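Long-range contacts in putative O-GlcNAcase nagJ (Clostridium perfringens, PDB 6PV5), which probably acts as a hexosaminidase of glycoside hydrolase family 84, removing N-acetylated amino sugars from glycans: residues I40-P44 and S467-A471; D207-Y212 and K446-L450; P419-R425 and S459-A464. One frame throughout, in Å; residues are numbered along the deposited sequence.

Contact 1: I40-P44 and S467-A471; sequences ISIYP and SWDKA. With EDO (1,2-ethanediol), chain C.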
ATOM      1  N   ILE A  40     -20.623  -8.514  -7.926  1.00 82.79           N
ATOM      2  CA  ILE A  40     -19.283  -8.821  -8.395  1.00 78.61           C
ATOM      3  C   ILE A  40     -18.343  -7.804  -7.752  1.00 70.30           C
ATOM      4  O   ILE A  40     -18.686  -6.628  -7.662  1.00 72.81           O
ATOM      5  CB  ILE A  40     -19.214  -8.790  -9.938  1.00 72.94           C
ATOM      6  N   SER A  41     -17.184  -8.274  -7.277  1.00 69.08           N
ATOM      7  CA  SER A  41     -16.212  -7.417  -6.613  1.00 64.48           C
ATOM      8  C   SER A  41     -14.805  -7.693  -7.140  1.00 58.41           C
ATOM      9  O   SER A  41     -14.255  -8.769  -6.913  1.00 56.12           O
ATOM     10  CB  SER A  41     -16.266  -7.590  -5.120  1.00 64.26           C
ATOM     11  OG  SER A  41     -15.213  -6.868  -4.495  1.00 76.16           O
ATOM     12  N   ILE A  42     -14.239  -6.701  -7.836  1.00 52.51           N
ATOM     13  CA  ILE A  42     -12.868  -6.771  -8.310  1.00 48.76           C
ATOM     14  C   ILE A  42     -12.075  -5.672  -7.617  1.00 42.78           C
ATOM     15  O   ILE A  42     -12.479  -4.518  -7.596  1.00 46.19           O
ATOM     16  CB  ILE A  42     -12.778  -6.645  -9.845  1.00 49.58           C
ATOM     17  CG1 ILE A  42     -13.790  -7.546 -10.561  1.00 50.39           C
ATOM     18  CG2 ILE A  42     -11.345  -6.891 -10.314  1.00 44.10           C
ATOM     19  CD1 ILE A  42     -13.575  -9.024 -10.328  1.00 56.05           C
ATOM     20  N   TYR A  43     -10.935  -6.057  -7.056  1.00 41.96           N
ATOM     21  CA  TYR A  43     -10.103  -5.136  -6.315  1.00 36.50           C
ATOM     22  C   TYR A  43      -8.693  -5.295  -6.857  1.00 34.63           C
ATOM     23  O   TYR A  43      -8.228  -6.425  -6.969  1.00 36.88           O
ATOM     24  CB  TYR A  43     -10.138  -5.525  -4.835  1.00 37.68           C
ATOM     25  CG  TYR A  43      -9.625  -4.497  -3.862  1.00 36.59           C
ATOM     26  CD1 TYR A  43     -10.424  -3.435  -3.466  1.00 36.32           C
ATOM     27  CD2 TYR A  43      -8.358  -4.596  -3.314  1.00 36.91           C
ATOM     28  CE1 TYR A  43      -9.976  -2.498  -2.555  1.00 36.18           C
ATOM     29  CE2 TYR A  43      -7.905  -3.684  -2.369  1.00 39.62           C
ATOM     30  CZ  TYR A  43      -8.715  -2.624  -1.998  1.00 38.50           C
ATOM     31  OH  TYR A  43      -8.292  -1.695  -1.097  1.00 37.22           O
ATOM     32  N   PRO A  44      -7.972  -4.206  -7.222  1.00 33.41           N
ATOM     33  CA  PRO A  44      -8.505  -2.837  -7.196  1.00 35.16           C
ATOM     34  C   PRO A  44      -9.679  -2.625  -8.149  1.00 38.15           C
ATOM     35  O   PRO A  44      -9.846  -3.411  -9.076  1.00 37.84           O
ATOM     36  CB  PRO A  44      -7.328  -1.996  -7.719  1.00 36.10           C
ATOM     37  CG  PRO A  44      -6.104  -2.816  -7.384  1.00 31.92           C
ATOM     38  CD  PRO A  44      -6.549  -4.247  -7.605  1.00 33.07           C
ATOM     39  N   SER A 467     -12.989   1.504   0.155  1.00 33.00           N
ATOM     40  CA  SER A 467     -11.776   0.758  -0.137  1.00 32.97           C
ATOM     41  C   SER A 467     -11.296   0.022   1.119  1.00 32.64           C
ATOM     42  O   SER A 467     -10.939  -1.143   1.047  1.00 29.54           O
ATOM     43  CB  SER A 467     -10.715   1.692  -0.645  1.00 31.26           C
ATOM     44  OG  SER A 467      -9.579   0.966  -1.073  1.00 32.64           O
ATOM     45  N   TRP A 468     -11.298   0.719   2.266  1.00 31.20           N
ATOM     46  CA  TRP A 468     -10.906   0.162   3.554  1.00 29.25           C
ATOM     47  C   TRP A 468     -11.748  -1.066   3.892  1.00 29.24           C
ATOM     48  O   TRP A 468     -11.220  -2.087   4.308  1.00 26.92           O
ATOM     49  CB  TRP A 468     -11.085   1.251   4.610  1.00 28.45           C
ATOM     50  CG  TRP A 468     -10.475   0.979   5.947  1.00 30.43           C
ATOM     51  CD1 TRP A 468      -9.272   0.393   6.229  1.00 26.82           C
ATOM     52  CD2 TRP A 468     -11.032   1.413   7.198  1.00 30.58           C
ATOM     53  NE1 TRP A 468      -9.064   0.407   7.582  1.00 28.63           N
ATOM     54  CE2 TRP A 468     -10.118   1.034   8.201  1.00 31.44           C
ATOM     55  CE3 TRP A 468     -12.192   2.122   7.553  1.00 34.83           C
ATOM     56  CZ2 TRP A 468     -10.354   1.321   9.548  1.00 32.90           C
ATOM     57  CZ3 TRP A 468     -12.442   2.380   8.888  1.00 36.15           C
ATOM     58  CH2 TRP A 468     -11.517   1.995   9.867  1.00 35.04           C
ATOM     59  N   ASP A 469     -13.065  -0.966   3.689  1.00 30.19           N
ATOM     60  CA  ASP A 469     -13.943  -2.106   3.917  1.00 34.43           C
ATOM     61  C   ASP A 469     -13.475  -3.339   3.147  1.00 32.78           C
ATOM     62  O   ASP A 469     -13.470  -4.434   3.713  1.00 31.48           O
ATOM     63  CB  ASP A 469     -15.425  -1.795   3.669  1.00 35.97           C
ATOM     64  CG  ASP A 469     -16.012  -0.793   4.647  1.00 40.72           C
ATOM     65  OD1 ASP A 469     -15.461  -0.659   5.765  1.00 40.70           O
ATOM     66  OD2 ASP A 469     -17.020  -0.146   4.283  1.00 50.10           O
ATOM     67  N   LYS A 470     -13.113  -3.168   1.864  1.00 31.55           N
ATOM     68  CA  LYS A 470     -12.730  -4.305   1.038  1.00 31.76           C
ATOM     69  C   LYS A 470     -11.390  -4.866   1.491  1.00 28.38           C
ATOM     70  O   LYS A 470     -11.188  -6.076   1.453  1.00 32.09           O
ATOM     71  CB  LYS A 470     -12.569  -3.948  -0.446  1.00 36.32           C
ATOM     72  CG  LYS A 470     -13.864  -3.597  -1.169  1.00 49.51           C
ATOM     73  CD  LYS A 470     -14.721  -4.805  -1.509  1.00 58.97           C
ATOM     74  CE  LYS A 470     -16.022  -4.427  -2.187  1.00 63.11           C
ATOM     75  NZ  LYS A 470     -15.842  -3.246  -3.069  1.00 66.75           N
ATOM     76  N   ALA A 471     -10.457  -3.990   1.861  1.00 25.46           N
ATOM     77  CA  ALA A 471      -9.153  -4.480   2.289  1.00 28.42           C
ATOM     78  C   ALA A 471      -9.276  -5.272   3.595  1.00 26.42           C
ATOM     79  O   ALA A 471      -8.593  -6.277   3.782  1.00 28.16           O
ATOM     80  CB  ALA A 471      -8.177  -3.337   2.432  1.00 24.78           C
TER
HETATM   81  C1  EDO C 602     -15.192  -4.366   6.744  1.00 48.89           C
HETATM   82  O1  EDO C 602     -15.250  -5.230   5.615  1.00 45.07           O
HETATM   83  C2  EDO C 602     -16.509  -3.861   7.216  1.00 50.68           C
HETATM   84  O2  EDO C 602     -17.588  -4.765   7.010  1.00 50.17           O
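Tyr-43 reaches from the loop ahead of strand 48-51 to the side of helix 464-476, and so ties the N-terminal domain, related to domain 2 of family 20 hydrolases, to the helices beside the catalytic barrel. Tyr-43 gives the largest share of the contact. With CG placed anti to the backbone N (chi1 -165°), the ring extends to the helix and meets it with its hydroxyl end and its CE1 side. Tyr-43 OH donates to Ser-467 OG at 3.0 Å, and this acceptor lies at the ring edge, close to the ring plane. Ser-467 OG is held in turn by Asp-454 of helix 446-457, so the carboxylate positions the hydroxyl that receives the tyrosine.

Nearly a turn further on, Lys-470 crosses the same ring at a slant. Its CB lies 3.6 Å from Tyr-43 CE1, while the rest of the chain turns off at chi2 (-76°) and runs toward the preceding loop residues. There its aliphatic portion, not its ammonium group, makes the nearest approach: Lys-470 CE is 3.5 Å from Ser-41 OG. Ala-471 CB also lies beside the hydroxyl, 3.9 Å from Tyr-43 OH. The backbone N of Tyr-43 is hydrogen-bonded to Gln-164 OE1. On another side of the helix a 1,2-ethanediol molecule, probably from the crystallisation liquor, also binds Glu-481; its O1 donates to Asp-469 O at 2.7 Å.

Contact 2: D207-Y212 and K446-L450; sequences DQIKMY and KISTL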
ATOM      1  N   ASP A 207       6.127 -13.255   0.886  1.00 40.50           N
ATOM      2  CA  ASP A 207       4.695 -13.168   1.109  1.00 35.91           C
ATOM      3  C   ASP A 207       4.198 -11.814   0.596  1.00 32.91           C
ATOM      4  O   ASP A 207       3.202 -11.740  -0.101  1.00 31.82           O
ATOM      5  CB  ASP A 207       4.385 -13.408   2.588  1.00 39.84           C
ATOM      6  CG  ASP A 207       2.923 -13.186   2.907  1.00 40.06           C
ATOM      7  OD1 ASP A 207       2.094 -13.958   2.403  1.00 37.38           O
ATOM      8  OD2 ASP A 207       2.633 -12.212   3.619  1.00 45.95           O
ATOM      9  N   GLN A 208       4.924 -10.735   0.905  1.00 34.60           N
ATOM     10  CA  GLN A 208       4.522  -9.416   0.414  1.00 36.75           C
ATOM     11  C   GLN A 208       4.493  -9.370  -1.122  1.00 35.86           C
ATOM     12  O   GLN A 208       3.507  -8.933  -1.726  1.00 35.16           O
ATOM     13  CB  GLN A 208       5.412  -8.328   1.020  1.00 30.60           C
ATOM     14  CG  GLN A 208       5.103  -8.079   2.486  1.00 35.10           C
ATOM     15  CD  GLN A 208       4.003  -7.070   2.739  1.00 38.72           C
ATOM     16  OE1 GLN A 208       3.654  -6.258   1.872  1.00 36.36           O
ATOM     17  NE2 GLN A 208       3.446  -7.121   3.944  1.00 36.33           N
ATOM     18  N   ILE A 209       5.564  -9.849  -1.764  1.00 37.25           N
ATOM     19  CA  ILE A 209       5.648  -9.803  -3.220  1.00 35.44           C
ATOM     20  C   ILE A 209       4.449 -10.488  -3.871  1.00 36.64           C
ATOM     21  O   ILE A 209       3.886  -9.961  -4.830  1.00 41.69           O
ATOM     22  CB  ILE A 209       6.988 -10.362  -3.728  1.00 37.98           C
ATOM     23  CG1 ILE A 209       8.140  -9.416  -3.385  1.00 34.95           C
ATOM     24  CG2 ILE A 209       6.916 -10.636  -5.228  1.00 41.99           C
ATOM     25  CD1 ILE A 209       9.495 -10.083  -3.400  1.00 38.01           C
ATOM     26  N   LYS A 210       4.038 -11.647  -3.344  1.00 36.91           N
ATOM     27  CA  LYS A 210       2.911 -12.366  -3.919  1.00 35.96           C
ATOM     28  C   LYS A 210       1.637 -11.534  -3.796  1.00 38.38           C
ATOM     29  O   LYS A 210       0.778 -11.576  -4.679  1.00 37.67           O
ATOM     30  CB  LYS A 210       2.699 -13.724  -3.235  1.00 37.87           C
ATOM     31  N   MET A 211       1.504 -10.809  -2.675  1.00 36.45           N
ATOM     32  CA  MET A 211       0.319  -9.997  -2.448  1.00 33.78           C
ATOM     33  C   MET A 211       0.287  -8.850  -3.466  1.00 32.60           C
ATOM     34  O   MET A 211      -0.782  -8.475  -3.947  1.00 33.86           O
ATOM     35  CB  MET A 211       0.293  -9.440  -1.016  1.00 31.86           C
ATOM     36  CG  MET A 211      -0.961  -8.645  -0.737  1.00 33.22           C
ATOM     37  SD  MET A 211      -0.973  -7.860   0.907  1.00 35.12           S
ATOM     38  CE  MET A 211       0.111  -6.459   0.651  1.00 29.27           C
ATOM     39  N   TYR A 212       1.458  -8.299  -3.801  1.00 31.75           N
ATOM     40  CA  TYR A 212       1.525  -7.194  -4.751  1.00 33.86           C
ATOM     41  C   TYR A 212       0.987  -7.585  -6.128  1.00 34.71           C
ATOM     42  O   TYR A 212       0.189  -6.849  -6.712  1.00 33.84           O
ATOM     43  CB  TYR A 212       2.951  -6.668  -4.866  1.00 33.10           C
ATOM     44  CG  TYR A 212       3.567  -6.267  -3.553  1.00 33.25           C
ATOM     45  CD1 TYR A 212       2.784  -5.947  -2.449  1.00 32.82           C
ATOM     46  CD2 TYR A 212       4.944  -6.178  -3.417  1.00 31.45           C
ATOM     47  CE1 TYR A 212       3.357  -5.582  -1.239  1.00 28.54           C
ATOM     48  CE2 TYR A 212       5.521  -5.811  -2.210  1.00 33.72           C
ATOM     49  CZ  TYR A 212       4.724  -5.506  -1.116  1.00 29.71           C
ATOM     50  OH  TYR A 212       5.296  -5.147   0.077  1.00 30.58           O
ATOM     51  N   LYS A 446      -0.807  -4.843   5.910  1.00 27.30           N
ATOM     52  CA  LYS A 446      -1.486  -5.217   4.680  1.00 28.58           C
ATOM     53  C   LYS A 446      -2.741  -4.389   4.386  1.00 27.07           C
ATOM     54  O   LYS A 446      -2.967  -4.059   3.238  1.00 26.27           O
ATOM     55  CB  LYS A 446      -1.720  -6.724   4.601  1.00 25.33           C
ATOM     56  CG  LYS A 446      -0.429  -7.504   4.438  1.00 27.33           C
ATOM     57  CD  LYS A 446      -0.655  -8.996   4.303  1.00 31.38           C
ATOM     58  CE  LYS A 446       0.645  -9.782   4.265  1.00 30.54           C
ATOM     59  NZ  LYS A 446       0.355 -11.238   4.236  1.00 33.68           N
ATOM     60  N   ILE A 447      -3.595  -4.131   5.385  1.00 27.01           N
ATOM     61  CA  ILE A 447      -4.827  -3.403   5.142  1.00 26.51           C
ATOM     62  C   ILE A 447      -4.547  -2.065   4.459  1.00 24.80           C
ATOM     63  O   ILE A 447      -5.120  -1.801   3.396  1.00 26.75           O
ATOM     64  CB  ILE A 447      -5.736  -3.301   6.392  1.00 32.96           C
ATOM     65  CG1 ILE A 447      -6.292  -4.678   6.777  1.00 31.37           C
ATOM     66  CG2 ILE A 447      -6.876  -2.318   6.161  1.00 30.52           C
ATOM     67  CD1 ILE A 447      -6.564  -4.820   8.257  1.00 30.60           C
ATOM     68  N   SER A 448      -3.645  -1.255   5.025  1.00 22.64           N
ATOM     69  CA  SER A 448      -3.355   0.047   4.455  1.00 22.48           C
ATOM     70  C   SER A 448      -2.753  -0.111   3.061  1.00 25.64           C
ATOM     71  O   SER A 448      -3.183   0.562   2.134  1.00 26.66           O
ATOM     72  CB  SER A 448      -2.471   0.868   5.367  1.00 22.59           C
ATOM     73  OG  SER A 448      -3.044   0.937   6.671  1.00 24.50           O
ATOM     74  N   THR A 449      -1.764  -1.012   2.925  1.00 25.96           N
ATOM     75  CA  THR A 449      -1.090  -1.268   1.663  1.00 26.66           C
ATOM     76  C   THR A 449      -2.083  -1.619   0.546  1.00 30.25           C
ATOM     77  O   THR A 449      -1.907  -1.185  -0.595  1.00 33.50           O
ATOM     78  CB  THR A 449       0.017  -2.315   1.799  1.00 24.41           C
ATOM     79  OG1 THR A 449       0.885  -1.892   2.848  1.00 25.89           O
ATOM     80  CG2 THR A 449       0.857  -2.419   0.546  1.00 26.60           C
ATOM     81  N   LEU A 450      -3.110  -2.408   0.860  1.00 27.39           N
ATOM     82  CA  LEU A 450      -4.068  -2.804  -0.159  1.00 29.30           C
ATOM     83  C   LEU A 450      -4.917  -1.608  -0.591  1.00 29.70           C
ATOM     84  O   LEU A 450      -5.305  -1.538  -1.757  1.00 30.64           O
ATOM     85  CB  LEU A 450      -4.972  -3.922   0.365  1.00 27.09           C
ATOM     86  CG  LEU A 450      -4.324  -5.300   0.476  1.00 33.11           C
ATOM     87  CD1 LEU A 450      -5.230  -6.233   1.263  1.00 26.73           C
ATOM     88  CD2 LEU A 450      -4.044  -5.874  -0.911  1.00 29.80           C
TER
HETATM   89  O   HOH W   1       1.865  -4.758   3.362  1.00 29.72           O
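Asp-207 and Lys-446 meet through a salt bridge where two helices of the (beta/alpha)8 barrel run side by side. Helix 202-214 comes after the first barrel strand and helix 446-457 after the eighth, so this pairing belongs to the seam where the barrel closes. The axes of 207-212 and 446-450 approach to 11.9 Å and cross at -32°. From Asp-207, CG stands anti to the backbone N (chi1 174°), which brings the carboxylate round to the lysine. OD2 offers its syn lone pair to Lys-446 NZ at 2.6 Å. The lysine is fully extended beyond CG and arrives at about a right angle to the aspartate; Asp-443 gives its ammonium group a second carboxylate.

Gln-208 is next in sequence; its NE2 lies beside the methylenes of Lys-446 and is hydrogen-bonded to Ser-442 OG. Its OE1 takes two donors: Tyr-212 OH at 2.7 Å and a water at 2.8 Å. The same water donates to Thr-449 OG1 at 3.1 Å, bridging the helices, while Thr-449 OG1 has its own backbone partner in Ser-445 O.

Met-211 fills the middle of the interface. Its SD rests 3.6 Å from Lys-446 CG and also meets Leu-450 CD2 at 4.1 Å. A bend at chi3 (77°) turns the methyl toward Thr-449 CG2. Tyr-212, finally, brings CE1 near that threonine methyl, and Gln-208 O sits over the centre of one face of its ring. The lysine thus serves twice, its methylenes joining the apolar packing while its ammonium, flanked by two carboxylates, probably stays protonated and offsets part of their negative charge.

Contact 3: P419-R425 and S459-A464; sequences PIYDLDR and SVSYEA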
ATOM      1  N   PRO A 419      -7.136   3.373   5.778  1.00 27.92           N
ATOM      2  CA  PRO A 419      -6.929   3.517   4.337  1.00 26.26           C
ATOM      3  C   PRO A 419      -5.998   4.686   4.032  1.00 25.77           C
ATOM      4  O   PRO A 419      -5.889   5.639   4.813  1.00 24.75           O
ATOM      5  CB  PRO A 419      -8.348   3.810   3.816  1.00 25.93           C
ATOM      6  CG  PRO A 419      -8.979   4.579   4.961  1.00 27.78           C
ATOM      7  CD  PRO A 419      -8.444   3.901   6.216  1.00 26.90           C
ATOM      8  N   ILE A 420      -5.303   4.584   2.893  1.00 25.39           N
ATOM      9  CA  ILE A 420      -4.659   5.738   2.268  1.00 24.11           C
ATOM     10  C   ILE A 420      -5.680   6.872   2.217  1.00 23.89           C
ATOM     11  O   ILE A 420      -6.788   6.700   1.746  1.00 21.67           O
ATOM     12  CB  ILE A 420      -4.191   5.350   0.852  1.00 26.77           C
ATOM     13  CG1 ILE A 420      -3.228   4.153   0.866  1.00 26.52           C
ATOM     14  CG2 ILE A 420      -3.612   6.558   0.122  1.00 28.15           C
ATOM     15  CD1 ILE A 420      -2.052   4.261   1.823  1.00 25.13           C
ATOM     16  N   TYR A 421      -5.321   8.042   2.717  1.00 26.21           N
ATOM     17  CA  TYR A 421      -6.353   9.023   3.018  1.00 25.75           C
ATOM     18  C   TYR A 421      -5.867  10.409   2.611  1.00 25.09           C
ATOM     19  O   TYR A 421      -4.694  10.720   2.827  1.00 24.99           O
ATOM     20  CB  TYR A 421      -6.638   8.987   4.528  1.00 27.95           C
ATOM     21  CG  TYR A 421      -7.912   9.670   4.961  1.00 27.39           C
ATOM     22  CD1 TYR A 421      -9.148   9.058   4.817  1.00 32.04           C
ATOM     23  CD2 TYR A 421      -7.876  10.936   5.525  1.00 29.94           C
ATOM     24  CE1 TYR A 421     -10.324   9.676   5.236  1.00 30.58           C
ATOM     25  CE2 TYR A 421      -9.034  11.580   5.934  1.00 29.36           C
ATOM     26  CZ  TYR A 421     -10.254  10.944   5.784  1.00 31.56           C
ATOM     27  OH  TYR A 421     -11.379  11.584   6.198  1.00 41.28           O
ATOM     28  N   ASP A 422      -6.769  11.222   2.027  1.00 26.69           N
ATOM     29  CA  ASP A 422      -6.519  12.634   1.731  1.00 30.22           C
ATOM     30  C   ASP A 422      -5.472  12.765   0.622  1.00 27.52           C
ATOM     31  O   ASP A 422      -4.745  13.744   0.571  1.00 25.95           O
ATOM     32  CB  ASP A 422      -5.980  13.411   2.939  1.00 34.30           C
ATOM     33  CG  ASP A 422      -7.010  13.908   3.947  1.00 44.85           C
ATOM     34  OD1 ASP A 422      -8.202  14.023   3.563  1.00 39.64           O
ATOM     35  OD2 ASP A 422      -6.595  14.198   5.121  1.00 48.88           O
ATOM     36  N   LEU A 423      -5.359  11.770  -0.254  1.00 26.41           N
ATOM     37  CA  LEU A 423      -4.534  11.966  -1.439  1.00 28.06           C
ATOM     38  C   LEU A 423      -5.432  12.403  -2.597  1.00 27.72           C
ATOM     39  O   LEU A 423      -6.483  11.822  -2.830  1.00 25.23           O
ATOM     40  CB  LEU A 423      -3.791  10.677  -1.786  1.00 28.76           C
ATOM     41  CG  LEU A 423      -2.735  10.190  -0.786  1.00 30.21           C
ATOM     42  CD1 LEU A 423      -1.880   9.121  -1.451  1.00 30.59           C
ATOM     43  CD2 LEU A 423      -1.858  11.324  -0.254  1.00 30.07           C
ATOM     44  N   ASP A 424      -5.033  13.464  -3.293  1.00 29.29           N
ATOM     45  CA  ASP A 424      -5.889  14.058  -4.311  1.00 29.98           C
ATOM     46  C   ASP A 424      -6.304  13.001  -5.339  1.00 28.50           C
ATOM     47  O   ASP A 424      -5.481  12.237  -5.836  1.00 27.58           O
ATOM     48  CB  ASP A 424      -5.189  15.264  -4.946  1.00 30.88           C
ATOM     49  CG  ASP A 424      -6.147  16.206  -5.653  1.00 32.53           C
ATOM     50  OD1 ASP A 424      -6.735  15.788  -6.660  1.00 33.49           O
ATOM     51  OD2 ASP A 424      -6.285  17.345  -5.192  1.00 33.76           O
ATOM     52  N   ARG A 425      -7.606  12.961  -5.622  1.00 30.73           N
ATOM     53  CA  ARG A 425      -8.212  12.100  -6.631  1.00 37.53           C
ATOM     54  C   ARG A 425      -7.552  12.280  -8.003  1.00 38.03           C
ATOM     55  O   ARG A 425      -7.500  11.332  -8.778  1.00 35.98           O
ATOM     56  CB  ARG A 425      -9.710  12.403  -6.705  1.00 42.35           C
ATOM     57  CG  ARG A 425     -10.474  11.635  -7.772  1.00 54.79           C
ATOM     58  CD  ARG A 425     -11.976  11.899  -7.739  1.00 62.17           C
ATOM     59  NE  ARG A 425     -12.513  12.045  -6.386  1.00 65.72           N
ATOM     60  CZ  ARG A 425     -12.843  11.051  -5.559  1.00 64.68           C
ATOM     61  NH1 ARG A 425     -12.714   9.784  -5.926  1.00 59.98           N
ATOM     62  NH2 ARG A 425     -13.324  11.335  -4.363  1.00 67.62           N
ATOM     63  N   SER A 459      -7.222   5.885  -9.012  1.00 36.01           N
ATOM     64  CA  SER A 459      -7.237   7.037  -8.123  1.00 37.62           C
ATOM     65  C   SER A 459      -8.510   7.845  -8.310  1.00 40.56           C
ATOM     66  O   SER A 459      -9.047   8.422  -7.365  1.00 44.47           O
ATOM     67  CB  SER A 459      -6.008   7.889  -8.279  1.00 38.22           C
ATOM     68  OG  SER A 459      -5.905   8.397  -9.600  1.00 40.71           O
ATOM     69  N   VAL A 460      -9.007   7.853  -9.542  1.00 43.92           N
ATOM     70  CA  VAL A 460     -10.202   8.606  -9.875  1.00 43.25           C
ATOM     71  C   VAL A 460     -11.410   8.082  -9.101  1.00 40.50           C
ATOM     72  O   VAL A 460     -12.188   8.870  -8.571  1.00 44.74           O
ATOM     73  CB  VAL A 460     -10.411   8.631 -11.403  1.00 46.32           C
ATOM     74  CG1 VAL A 460     -11.878   8.727 -11.808  1.00 42.63           C
ATOM     75  CG2 VAL A 460      -9.586   9.747 -12.024  1.00 47.06           C
ATOM     76  N   SER A 461     -11.584   6.762  -9.029  1.00 40.67           N
ATOM     77  CA  SER A 461     -12.790   6.286  -8.363  1.00 44.95           C
ATOM     78  C   SER A 461     -12.540   5.886  -6.896  1.00 38.68           C
ATOM     79  O   SER A 461     -13.475   5.513  -6.195  1.00 36.79           O
ATOM     80  CB  SER A 461     -13.468   5.199  -9.152  1.00 43.53           C
ATOM     81  OG  SER A 461     -12.591   4.099  -9.339  1.00 56.36           O
ATOM     82  N   TYR A 462     -11.296   6.019  -6.414  1.00 38.87           N
ATOM     83  CA  TYR A 462     -10.944   5.594  -5.061  1.00 35.36           C
ATOM     84  C   TYR A 462     -11.770   6.346  -4.029  1.00 32.03           C
ATOM     85  O   TYR A 462     -11.708   7.566  -3.986  1.00 34.54           O
ATOM     86  CB  TYR A 462      -9.482   5.921  -4.752  1.00 31.70           C
ATOM     87  CG  TYR A 462      -9.022   5.578  -3.351  1.00 30.39           C
ATOM     88  CD1 TYR A 462      -8.745   4.259  -2.995  1.00 29.16           C
ATOM     89  CD2 TYR A 462      -8.848   6.570  -2.391  1.00 27.45           C
ATOM     90  CE1 TYR A 462      -8.288   3.929  -1.725  1.00 28.29           C
ATOM     91  CE2 TYR A 462      -8.391   6.265  -1.116  1.00 28.10           C
ATOM     92  CZ  TYR A 462      -8.119   4.939  -0.791  1.00 27.36           C
ATOM     93  OH  TYR A 462      -7.679   4.620   0.443  1.00 29.38           O
ATOM     94  N   GLU A 463     -12.505   5.603  -3.195  1.00 34.54           N
ATOM     95  CA  GLU A 463     -13.114   6.147  -1.986  1.00 40.16           C
ATOM     96  C   GLU A 463     -12.546   5.408  -0.777  1.00 36.26           C
ATOM     97  O   GLU A 463     -12.632   4.180  -0.711  1.00 33.06           O
ATOM     98  CB  GLU A 463     -14.628   5.949  -1.989  1.00 43.92           C
ATOM     99  CG  GLU A 463     -15.347   6.728  -3.070  1.00 53.67           C
ATOM    100  CD  GLU A 463     -16.816   6.350  -3.125  1.00 64.30           C
ATOM    101  OE1 GLU A 463     -17.517   6.577  -2.112  1.00 69.09           O
ATOM    102  OE2 GLU A 463     -17.249   5.787  -4.159  1.00 71.26           O
ATOM    103  N   ALA A 464     -11.959   6.175   0.151  1.00 32.55           N
ATOM    104  CA  ALA A 464     -11.125   5.644   1.219  1.00 32.77           C
ATOM    105  C   ALA A 464     -11.899   4.618   2.044  1.00 32.52           C
ATOM    106  O   ALA A 464     -11.431   3.506   2.235  1.00 30.53           O
ATOM    107  CB  ALA A 464     -10.593   6.763   2.085  1.00 30.80           C
TER
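Arg-425 runs along the backbone of the turn that starts at Ser-459. Its CB lies 4.1 Å from Ser-459 O, and CG moves on to Val-460 O at 3.3 Å. CD comes closer still, 3.1 Å from Val-460 O, before a bend at chi3 (-37°) brings the guanidinium edge to that oxygen. NE and CZ pass near Val-460 O, but NH1 is the atom that bonds. It reaches Val-460 O at 2.8 Å in a nearly straight bond (163°), with the oxygen near the guanidinium plane although the donor sits above the carbonyl plane. The same nitrogen makes a weak, bent bond (133°) to Tyr-462 O at 3.1 Å, so the side chain spans two carbonyls of one turn; NH2 is nearest Tyr-462 O.

Both segments are connections of the (beta/alpha)8 barrel domain: 419-425 lies between the seventh strand and the eighth, and 459-464 joins helix 446-457 to helix 464-476. At their other ends the roles reverse, and a tyrosine of the second loop seeks a carbonyl of the first. Tyr-462 OH donates to Ile-420 O at 2.6 Å, in the carbonyl plane and on a lone pair, while its ring packs edge-to-face with Tyr-455. Ala-464, just after the N-cap Glu-463, turns CB between Pro-419 CG, 4.0 Å away, and Tyr-421 CD1, 3.8 Å away.

In the fold
Contacts 2 and 3 both belong to the catalytic barrel domain, and their segments alternate along the chain: 207-212, 419-425, 446-450, 459-464. Contact 1 spans them all, opening near the modelled N-terminus and closing on helix 464-476. The centre of contact 1 lies about 14 Å from that of contact 2 and about 13 Å from that of contact 3; those of contacts 2 and 3 are about 18 Å apart. Helices 446-457 and 464-476 supply the common ground: Trp-468 packs on both Ile-447 and Pro-419, and Ala-471 CB on Ile-447 O. This chain, the N-terminal part of a longer protein, holds the N-terminal domain, the barrel and a following helical region; the helix pair connects the first two.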